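Local structure of 6-phospho-beta-d glycosidase (Streptococcus pyogenes, 5FOO) at residues H56-E59 and S60-L64; A89-P93 and D94-Y98; G382-Q385 and D386-I390. The protein probably hydrolyses 6-phosphorylated beta-glucosides as a 6-phospho-beta-glucosidase of glycosyl hydrolase family 1. The protein carries 1 engineered substitution. All blocks are in the same frame, centred on the assembly; numbering follows the deposited sequence.

Contact 1 (H56-E59 and S60-L64); sequences HQIE and SDLTL
The carbonyl oxygen of Gln57 takes two donors from the next turn. Asp61 N reaches Gln57 O at 2.8 Å, nearly in line with the C=O bond. Ser60 OG donates to the same Gln57 O at 3.1 Å, from the flank and tilted 30° out of the carbonyl plane. With OG between its own backbone N and carbonyl carbon (chi1 58°), the Ser60 hydroxyl lies beside the carbonyl of the preceding turn. Two further backbone bonds, Leu62 N to Ile58 O and Thr63 N to Glu59 O, continue the i to i+4 pattern.

All of this lies on helix 54-67, the helix that leads into strand 72-76 of the family 1 TIM barrel. Its apolar side carries Ile58 and Leu62, which run side by side and point the same way. Ile58 CG1 meets Leu62 CD1 at 3.8 Å. Both also pack on helix 93-108 and on Tyr73 of strand 72-76.

The polar ends turn to other partners: Asp61 OD2 forms a salt bridge with Arg444, Glu59 OE2 forms one with Arg101, and Gln57 NE2 bonds to Gln442 O.

Two waters bridge the Glu59 side of the helix. One molecule donates to His56 O and to Glu59 OE1 and accepts from Ser60 N. A second donates to Glu59 O at 2.8 Å and hydrogen-bonds with Thr63 OG1.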
ATOM      1  N   HIS A  56      16.553   6.721  13.252  1.00 27.51           N
ATOM      2  CA  HIS A  56      17.969   6.718  13.503  1.00 26.94           C
ATOM      3  C   HIS A  56      18.755   5.945  12.453  1.00 28.19           C
ATOM      4  O   HIS A  56      19.824   6.376  12.064  1.00 32.70           O
ATOM      5  CB  HIS A  56      18.240   6.162  14.891  1.00 29.28           C
ATOM      6  CG  HIS A  56      17.656   6.980  16.003  1.00 27.59           C
ATOM      7  ND1 HIS A  56      16.622   6.530  16.795  1.00 29.10           N
ATOM      8  CD2 HIS A  56      18.018   8.179  16.511  1.00 28.72           C
ATOM      9  CE1 HIS A  56      16.354   7.443  17.717  1.00 27.87           C
ATOM     10  NE2 HIS A  56      17.181   8.455  17.564  1.00 29.70           N
ATOM     11  N   GLN A  57      18.230   4.846  11.951  1.00 25.68           N
ATOM     12  CA  GLN A  57      19.012   3.915  11.135  1.00 28.25           C
ATOM     13  C   GLN A  57      18.801   3.944   9.621  1.00 26.12           C
ATOM     14  O   GLN A  57      19.315   3.089   8.932  1.00 25.47           O
ATOM     15  CB  GLN A  57      18.729   2.487  11.638  1.00 28.66           C
ATOM     16  CG  GLN A  57      19.222   2.265  13.067  1.00 30.22           C
ATOM     17  CD  GLN A  57      19.331   0.775  13.399  1.00 33.02           C
ATOM     18  OE1 GLN A  57      19.994   0.028  12.683  1.00 34.89           O
ATOM     19  NE2 GLN A  57      18.639   0.330  14.435  1.00 33.02           N
ATOM     20  N   ILE A  58      18.053   4.893   9.088  1.00 24.82           N
ATOM     21  CA  ILE A  58      17.813   4.928   7.663  1.00 26.46           C
ATOM     22  C   ILE A  58      19.097   4.901   6.840  1.00 27.57           C
ATOM     23  O   ILE A  58      19.190   4.136   5.841  1.00 31.83           O
ATOM     24  CB  ILE A  58      16.813   6.068   7.243  1.00 26.68           C
ATOM     25  CG1 ILE A  58      16.354   5.855   5.799  1.00 29.44           C
ATOM     26  CG2 ILE A  58      17.450   7.425   7.438  1.00 28.87           C
ATOM     27  CD1 ILE A  58      15.625   4.567   5.549  1.00 28.81           C
ATOM     28  N   GLU A  59      20.095   5.675   7.228  1.00 31.50           N
ATOM     29  CA  GLU A  59      21.353   5.719   6.439  1.00 34.41           C
ATOM     30  C   GLU A  59      22.024   4.358   6.438  1.00 34.04           C
ATOM     31  O   GLU A  59      22.308   3.814   5.377  1.00 32.49           O
ATOM     32  CB  GLU A  59      22.393   6.701   7.010  1.00 36.47           C
ATOM     33  CG  GLU A  59      22.116   8.156   6.773  1.00 35.79           C
ATOM     34  CD  GLU A  59      21.213   8.767   7.818  1.00 38.68           C
ATOM     35  OE1 GLU A  59      20.671   8.039   8.724  1.00 37.24           O
ATOM     36  OE2 GLU A  59      21.022   9.997   7.684  1.00 41.77           O
ATOM     37  N   SER A  60      22.233   3.778   7.629  1.00 32.78           N
ATOM     38  CA  SER A  60      22.877   2.436   7.678  1.00 32.54           C
ATOM     39  C   SER A  60      22.018   1.350   7.034  1.00 30.03           C
ATOM     40  O   SER A  60      22.561   0.477   6.337  1.00 32.31           O
ATOM     41  CB  SER A  60      23.263   2.030   9.097  1.00 33.07           C
ATOM     42  OG  SER A  60      22.115   2.038   9.902  1.00 35.06           O
ATOM     43  N   ASP A  61      20.685   1.437   7.169  1.00 28.50           N
ATOM     44  CA  ASP A  61      19.750   0.530   6.449  1.00 27.30           C
ATOM     45  C   ASP A  61      19.929   0.612   4.928  1.00 29.35           C
ATOM     46  O   ASP A  61      19.993  -0.428   4.212  1.00 30.82           O
ATOM     47  CB  ASP A  61      18.281   0.902   6.756  1.00 32.96           C
ATOM     48  CG  ASP A  61      17.784   0.416   8.153  1.00 37.51           C
ATOM     49  OD1 ASP A  61      18.585  -0.224   8.906  1.00 34.76           O
ATOM     50  OD2 ASP A  61      16.576   0.670   8.483  1.00 38.08           O
ATOM     51  N   LEU A  62      19.976   1.835   4.388  1.00 27.58           N
ATOM     52  CA  LEU A  62      20.085   1.933   2.898  1.00 28.84           C
ATOM     53  C   LEU A  62      21.462   1.438   2.397  1.00 29.09           C
ATOM     54  O   LEU A  62      21.562   0.778   1.387  1.00 29.36           O
ATOM     55  CB  LEU A  62      19.800   3.344   2.412  1.00 28.53           C
ATOM     56  CG  LEU A  62      18.316   3.718   2.627  1.00 27.96           C
ATOM     57  CD1 LEU A  62      18.213   5.207   2.530  1.00 29.33           C
ATOM     58  CD2 LEU A  62      17.410   3.052   1.598  1.00 29.55           C
ATOM     59  N   THR A  63      22.489   1.677   3.186  1.00 30.48           N
ATOM     60  CA  THR A  63      23.785   1.112   2.910  1.00 32.36           C
ATOM     61  C   THR A  63      23.687  -0.429   2.861  1.00 30.44           C
ATOM     62  O   THR A  63      24.147  -1.043   1.894  1.00 26.96           O
ATOM     63  CB  THR A  63      24.846   1.640   3.916  1.00 34.16           C
ATOM     64  OG1 THR A  63      24.966   3.041   3.744  1.00 34.30           O
ATOM     65  CG2 THR A  63      26.208   1.017   3.684  1.00 34.59           C
ATOM     66  N   LEU A  64      23.029  -1.040   3.839  1.00 29.66           N
ATOM     67  CA  LEU A  64      22.826  -2.493   3.801  1.00 27.31           C
ATOM     68  C   LEU A  64      22.027  -2.962   2.639  1.00 28.31           C
ATOM     69  O   LEU A  64      22.383  -3.955   1.994  1.00 29.22           O
ATOM     70  CB  LEU A  64      22.146  -2.949   5.073  1.00 28.28           C
ATOM     71  CG  LEU A  64      21.949  -4.478   5.224  1.00 29.62           C
ATOM     72  CD1 LEU A  64      23.257  -5.270   5.437  1.00 28.92           C
ATOM     73  CD2 LEU A  64      21.002  -4.664   6.384  1.00 33.78           C
TER
HETATM   74  O   HOH W   1      21.938   5.549  10.036  1.00 33.32           O
HETATM   75  O   HOH W   2      23.501   5.791   3.802  1.00 38.22           O

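Contact 2 (A89-P93 and D94-Y98); sequences ATINP and DGLAY
The flat carboxamide of Asn92 turns its oxygen to the start of the helix and meets Gly95 there. Gly95 N donates to Asn92 OD1 at 2.9 Å. The donor approaches at a bend, with a C=O...N angle of 134°, and stands 27° out of the amide plane. Asp94 N is also near, 2.8 Å from Asn92 OD1. The nitrogen end of the same amide, ND2, bonds to Gln26 OE1, so both ends of the group have partners and its rotation is fixed. The Asn92 side chain leaves with CG anti to its backbone N (chi1 176°), which swings OD1 forward over the first turn. The carboxylate of Asp94 is held by Tyr55 OH.

This is the N-terminus of helix 93-108, the barrel helix between strands 72-76 and 112-116. Asn92 is its N-cap. Gly95 has no side chain to return a bond, so the cap is one-sided and not a capping box. Pro93 opens the helix, at a position where no backbone N-H is needed.

The residues flanking the first turn meet as a hydrophobic staple. Ile91, just before the cap, lays CG2 against Leu96 CB at 3.8 Å, and Leu96 CD2 comes to 4.1 Å from Ile91 CG2. The two side chains cross at a slant. Helix 136-153 covers them, with Val148 on Ile91 and Phe153 on Leu96.

Backbone bonds begin at once. Leu96 N donates to Asn92 O at 3.1 Å, and Ala97 N to Pro93 O at 3.1 Å.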
ATOM      1  N   ALA A  89      -0.295  24.318   6.267  1.00 31.37           N
ATOM      2  CA  ALA A  89       0.829  23.488   5.871  1.00 29.15           C
ATOM      3  C   ALA A  89       2.213  24.152   6.079  1.00 31.17           C
ATOM      4  O   ALA A  89       3.061  24.159   5.161  1.00 32.62           O
ATOM      5  CB  ALA A  89       0.644  23.043   4.438  1.00 29.07           C
ATOM      6  N   THR A  90       2.454  24.716   7.264  1.00 32.18           N
ATOM      7  CA  THR A  90       3.795  25.123   7.613  1.00 32.47           C
ATOM      8  C   THR A  90       4.633  23.888   7.943  1.00 31.29           C
ATOM      9  O   THR A  90       4.111  22.805   8.206  1.00 30.00           O
ATOM     10  CB  THR A  90       3.795  26.115   8.732  1.00 34.91           C
ATOM     11  OG1 THR A  90       3.076  25.597   9.843  1.00 32.83           O
ATOM     12  CG2 THR A  90       3.088  27.398   8.251  1.00 36.53           C
ATOM     13  N   ILE A  91       5.936  24.059   7.874  1.00 31.23           N
ATOM     14  CA  ILE A  91       6.923  22.941   7.900  1.00 31.55           C
ATOM     15  C   ILE A  91       7.546  22.707   9.260  1.00 32.15           C
ATOM     16  O   ILE A  91       7.926  23.630   9.928  1.00 33.31           O
ATOM     17  CB  ILE A  91       8.036  23.202   6.886  1.00 33.29           C
ATOM     18  CG1 ILE A  91       7.430  23.231   5.459  1.00 33.17           C
ATOM     19  CG2 ILE A  91       9.114  22.148   6.971  1.00 31.72           C
ATOM     20  CD1 ILE A  91       8.396  23.702   4.381  1.00 37.54           C
ATOM     21  N   ASN A  92       7.538  21.477   9.741  1.00 30.02           N
ATOM     22  CA  ASN A  92       8.280  21.163  10.955  1.00 30.78           C
ATOM     23  C   ASN A  92       9.747  21.043  10.541  1.00 29.08           C
ATOM     24  O   ASN A  92      10.084  20.188   9.700  1.00 28.19           O
ATOM     25  CB  ASN A  92       7.815  19.829  11.545  1.00 33.26           C
ATOM     26  CG  ASN A  92       8.641  19.427  12.741  1.00 32.74           C
ATOM     27  OD1 ASN A  92       9.830  19.065  12.658  1.00 37.36           O
ATOM     28  ND2 ASN A  92       8.029  19.540  13.860  1.00 31.75           N
ATOM     29  N   PRO A  93      10.620  21.865  11.097  1.00 31.00           N
ATOM     30  CA  PRO A  93      12.019  21.814  10.610  1.00 30.28           C
ATOM     31  C   PRO A  93      12.714  20.482  10.832  1.00 27.39           C
ATOM     32  O   PRO A  93      13.500  20.101   9.967  1.00 25.61           O
ATOM     33  CB  PRO A  93      12.725  22.913  11.448  1.00 33.76           C
ATOM     34  CG  PRO A  93      11.657  23.809  11.870  1.00 34.62           C
ATOM     35  CD  PRO A  93      10.425  22.967  12.055  1.00 32.32           C
ATOM     36  N   ASP A  94      12.435  19.757  11.926  1.00 28.50           N
ATOM     37  CA  ASP A  94      13.086  18.443  12.109  1.00 29.69           C
ATOM     38  C   ASP A  94      12.552  17.389  11.114  1.00 24.94           C
ATOM     39  O   ASP A  94      13.299  16.548  10.643  1.00 23.81           O
ATOM     40  CB  ASP A  94      13.068  17.865  13.554  1.00 35.02           C
ATOM     41  CG  ASP A  94      14.043  16.582  13.672  1.00 44.76           C
ATOM     42  OD1 ASP A  94      13.670  15.409  13.313  1.00 46.57           O
ATOM     43  OD2 ASP A  94      15.241  16.766  14.028  1.00 48.19           O
ATOM     44  N   GLY A  95      11.278  17.441  10.793  1.00 24.93           N
ATOM     45  CA  GLY A  95      10.739  16.520   9.774  1.00 26.03           C
ATOM     46  C   GLY A  95      11.316  16.725   8.385  1.00 25.12           C
ATOM     47  O   GLY A  95      11.618  15.752   7.676  1.00 30.06           O
ATOM     48  N   LEU A  96      11.479  17.984   8.005  1.00 24.39           N
ATOM     49  CA  LEU A  96      12.096  18.327   6.739  1.00 25.71           C
ATOM     50  C   LEU A  96      13.529  17.783   6.701  1.00 24.74           C
ATOM     51  O   LEU A  96      13.881  17.077   5.750  1.00 26.52           O
ATOM     52  CB  LEU A  96      12.101  19.863   6.544  1.00 27.00           C
ATOM     53  CG  LEU A  96      12.751  20.427   5.299  1.00 26.22           C
ATOM     54  CD1 LEU A  96      12.003  19.831   4.107  1.00 28.23           C
ATOM     55  CD2 LEU A  96      12.869  22.000   5.334  1.00 26.34           C
ATOM     56  N   ALA A  97      14.339  18.102   7.721  1.00 27.39           N
ATOM     57  CA  ALA A  97      15.716  17.549   7.838  1.00 28.62           C
ATOM     58  C   ALA A  97      15.678  16.023   7.819  1.00 28.13           C
ATOM     59  O   ALA A  97      16.547  15.439   7.212  1.00 28.87           O
ATOM     60  CB  ALA A  97      16.417  18.028   9.114  1.00 28.46           C
ATOM     61  N   TYR A  98      14.646  15.390   8.436  1.00 27.95           N
ATOM     62  CA  TYR A  98      14.535  13.909   8.421  1.00 26.80           C
ATOM     63  C   TYR A  98      14.318  13.344   6.999  1.00 25.85           C
ATOM     64  O   TYR A  98      15.023  12.439   6.580  1.00 25.71           O
ATOM     65  CB  TYR A  98      13.493  13.314   9.413  1.00 25.30           C
ATOM     66  CG  TYR A  98      13.453  11.821   9.271  1.00 25.25           C
ATOM     67  CD1 TYR A  98      14.518  11.032   9.704  1.00 26.48           C
ATOM     68  CD2 TYR A  98      12.417  11.183   8.607  1.00 26.17           C
ATOM     69  CE1 TYR A  98      14.529   9.667   9.507  1.00 26.71           C
ATOM     70  CE2 TYR A  98      12.414   9.820   8.415  1.00 25.12           C
ATOM     71  CZ  TYR A  98      13.469   9.059   8.872  1.00 26.18           C
ATOM     72  OH  TYR A  98      13.490   7.694   8.646  1.00 23.96           O
TER

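Contact 3 (G382-Q385 and D386-I390); sequences GQIQ and DDYRI
Gln385 and Asp387 close a tight turn around Asp386. Asp387 N donates to Gln385 O at 3.0 Å, a weak, bent bond. This is an inverse gamma turn with Asp386 at its centre. A second weak bond runs from Asp386 N to Ile384 O. Helical bonding starts beyond the turn: Asp386 O accepts from Arg389 N (3.0 Å) and, at a longer 3.3 Å, from Ile390 N. The turn thus leads the chain from the loop after strand 362-367 into helix 387-405, the barrel helix before strand 410-416.

Apolar contact is slight. Ile384 CG2 lies 4.1 Å from Asp386 CB, and the two side chains cross at about a right angle. The Tyr388 ring folds back over the turn, with Asp386 CA 3.6 Å above one face and offset toward the rim.

The side-chain polar contacts centre on Asp386 and Arg389. Asp386 is the N-cap residue, yet its carboxylate makes no capping bond. With CG between the backbone N and carbonyl carbon (chi1 55°), it turns to Arg389. Arg389 NH1 forms a salt bridge with Asp386 OD2 at 2.8 Å; the oxygen offers its anti lone pair and lies close to the guanidinium plane. Ser449 OG also bonds OD2. Glu374 takes both Arg389 NH1 and Tyr388 OH. The two acidic partners would probably stabilise the positive charge of Arg389 and offset the nearby Lys447.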
ATOM      1  N   GLY A 382      23.273 -18.726  13.194  1.00 48.37           N
ATOM      2  CA  GLY A 382      22.342 -17.698  13.676  1.00 50.16           C
ATOM      3  C   GLY A 382      21.466 -16.988  12.634  1.00 45.99           C
ATOM      4  O   GLY A 382      20.536 -16.289  12.981  1.00 47.77           O
ATOM      5  N   GLN A 383      21.754 -17.184  11.357  1.00 45.65           N
ATOM      6  CA  GLN A 383      20.962 -16.648  10.266  1.00 39.13           C
ATOM      7  C   GLN A 383      19.675 -17.406  10.144  1.00 37.98           C
ATOM      8  O   GLN A 383      19.719 -18.614  10.068  1.00 37.65           O
ATOM      9  CB  GLN A 383      21.712 -16.822   8.963  1.00 40.37           C
ATOM     10  CG  GLN A 383      20.944 -16.388   7.721  1.00 40.59           C
ATOM     11  CD  GLN A 383      21.798 -16.395   6.464  1.00 39.40           C
ATOM     12  OE1 GLN A 383      21.619 -17.222   5.566  1.00 40.12           O
ATOM     13  NE2 GLN A 383      22.713 -15.455   6.392  1.00 36.53           N
ATOM     14  N   ILE A 384      18.557 -16.687  10.053  1.00 33.96           N
ATOM     15  CA  ILE A 384      17.279 -17.268   9.727  1.00 35.90           C
ATOM     16  C   ILE A 384      17.273 -17.883   8.328  1.00 34.87           C
ATOM     17  O   ILE A 384      17.516 -17.197   7.381  1.00 36.70           O
ATOM     18  CB  ILE A 384      16.141 -16.235   9.871  1.00 37.95           C
ATOM     19  CG1 ILE A 384      16.032 -15.758  11.331  1.00 38.82           C
ATOM     20  CG2 ILE A 384      14.817 -16.856   9.456  1.00 36.50           C
ATOM     21  CD1 ILE A 384      15.057 -14.611  11.563  1.00 39.99           C
ATOM     22  N   GLN A 385      16.984 -19.184   8.227  1.00 39.20           N
ATOM     23  CA  GLN A 385      16.882 -19.897   6.947  1.00 36.20           C
ATOM     24  C   GLN A 385      15.488 -19.911   6.491  1.00 37.61           C
ATOM     25  O   GLN A 385      14.799 -20.908   6.624  1.00 37.10           O
ATOM     26  CB  GLN A 385      17.351 -21.345   7.086  1.00 39.91           C
ATOM     27  CG  GLN A 385      18.767 -21.424   7.597  1.00 43.35           C
ATOM     28  CD  GLN A 385      19.745 -20.581   6.773  1.00 44.26           C
ATOM     29  OE1 GLN A 385      20.281 -19.584   7.255  1.00 53.95           O
ATOM     30  NE2 GLN A 385      19.969 -20.974   5.538  1.00 44.89           N
ATOM     31  N   ASP A 386      15.072 -18.803   5.891  1.00 36.67           N
ATOM     32  CA  ASP A 386      13.677 -18.627   5.477  1.00 31.60           C
ATOM     33  C   ASP A 386      13.446 -19.115   4.086  1.00 33.83           C
ATOM     34  O   ASP A 386      13.072 -18.317   3.195  1.00 35.00           O
ATOM     35  CB  ASP A 386      13.227 -17.157   5.637  1.00 31.42           C
ATOM     36  CG  ASP A 386      14.129 -16.142   4.904  1.00 28.76           C
ATOM     37  OD1 ASP A 386      15.309 -16.427   4.568  1.00 29.48           O
ATOM     38  OD2 ASP A 386      13.672 -15.006   4.724  1.00 28.73           O
ATOM     39  N   ASP A 387      13.644 -20.417   3.852  1.00 35.03           N
ATOM     40  CA  ASP A 387      13.403 -20.956   2.499  1.00 37.65           C
ATOM     41  C   ASP A 387      11.941 -20.919   2.075  1.00 35.02           C
ATOM     42  O   ASP A 387      11.675 -20.833   0.877  1.00 33.27           O
ATOM     43  CB  ASP A 387      14.107 -22.284   2.163  1.00 44.12           C
ATOM     44  CG  ASP A 387      14.057 -23.269   3.253  1.00 56.65           C
ATOM     45  OD1 ASP A 387      12.962 -23.487   3.832  1.00 57.47           O
ATOM     46  OD2 ASP A 387      15.145 -23.834   3.530  1.00 73.86           O
ATOM     47  N   TYR A 388      10.998 -20.976   3.031  1.00 31.71           N
ATOM     48  CA  TYR A 388       9.598 -20.675   2.729  1.00 29.93           C
ATOM     49  C   TYR A 388       9.440 -19.290   2.031  1.00 30.54           C
ATOM     50  O   TYR A 388       8.622 -19.140   1.163  1.00 31.05           O
ATOM     51  CB  TYR A 388       8.724 -20.724   3.971  1.00 31.22           C
ATOM     52  CG  TYR A 388       9.290 -19.934   5.121  1.00 28.88           C
ATOM     53  CD1 TYR A 388      10.136 -20.536   6.045  1.00 33.25           C
ATOM     54  CD2 TYR A 388       8.952 -18.602   5.313  1.00 29.58           C
ATOM     55  CE1 TYR A 388      10.690 -19.799   7.103  1.00 34.47           C
ATOM     56  CE2 TYR A 388       9.468 -17.864   6.383  1.00 30.27           C
ATOM     57  CZ  TYR A 388      10.337 -18.476   7.270  1.00 34.30           C
ATOM     58  OH  TYR A 388      10.884 -17.802   8.303  1.00 39.30           O
ATOM     59  N   ARG A 389      10.204 -18.276   2.437  1.00 32.40           N
ATOM     60  CA  ARG A 389      10.068 -16.916   1.849  1.00 28.38           C
ATOM     61  C   ARG A 389      10.691 -16.841   0.424  1.00 26.33           C
ATOM     62  O   ARG A 389      10.111 -16.304  -0.518  1.00 26.98           O
ATOM     63  CB  ARG A 389      10.700 -15.878   2.777  1.00 27.41           C
ATOM     64  CG  ARG A 389      10.556 -14.460   2.244  1.00 28.36           C
ATOM     65  CD  ARG A 389      10.839 -13.425   3.293  1.00 29.88           C
ATOM     66  NE  ARG A 389       9.831 -13.524   4.320  1.00 29.40           N
ATOM     67  CZ  ARG A 389      10.029 -13.956   5.561  1.00 29.16           C
ATOM     68  NH1 ARG A 389      11.249 -14.334   5.994  1.00 28.79           N
ATOM     69  NH2 ARG A 389       8.957 -14.016   6.389  1.00 26.49           N
ATOM     70  N   ILE A 390      11.877 -17.425   0.279  1.00 30.19           N
ATOM     71  CA  ILE A 390      12.507 -17.652  -1.039  1.00 29.69           C
ATOM     72  C   ILE A 390      11.564 -18.330  -2.011  1.00 30.73           C
ATOM     73  O   ILE A 390      11.282 -17.796  -3.107  1.00 25.02           O
ATOM     74  CB  ILE A 390      13.786 -18.457  -0.897  1.00 32.82           C
ATOM     75  CG1 ILE A 390      14.812 -17.589  -0.137  1.00 30.71           C
ATOM     76  CG2 ILE A 390      14.304 -18.926  -2.275  1.00 33.67           C
ATOM     77  CD1 ILE A 390      16.124 -18.296   0.204  1.00 32.88           C
TER

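How the contacts relate
All three contacts lie on or at the start of outer helices of the barrel. Contact 1 falls within a helix; contacts 2 and 3 are at helix starts. Contacts 1 and 3 are partly buried, whereas contact 2 is at the surface. Contacts 1 and 2 belong to neighbouring helices and touch: Ile58 CB packs 4.0 Å from Tyr98 OH. Contact 3 stands apart, its nearest atoms about 10 Å from contact 1 and about 22 Å from contact 2. The chemistry differs accordingly. Contact 1 relies on regular helix bonds and water, contact 2 on an amide cap with an apolar staple, and contact 3 on a turn and an internal salt bridge.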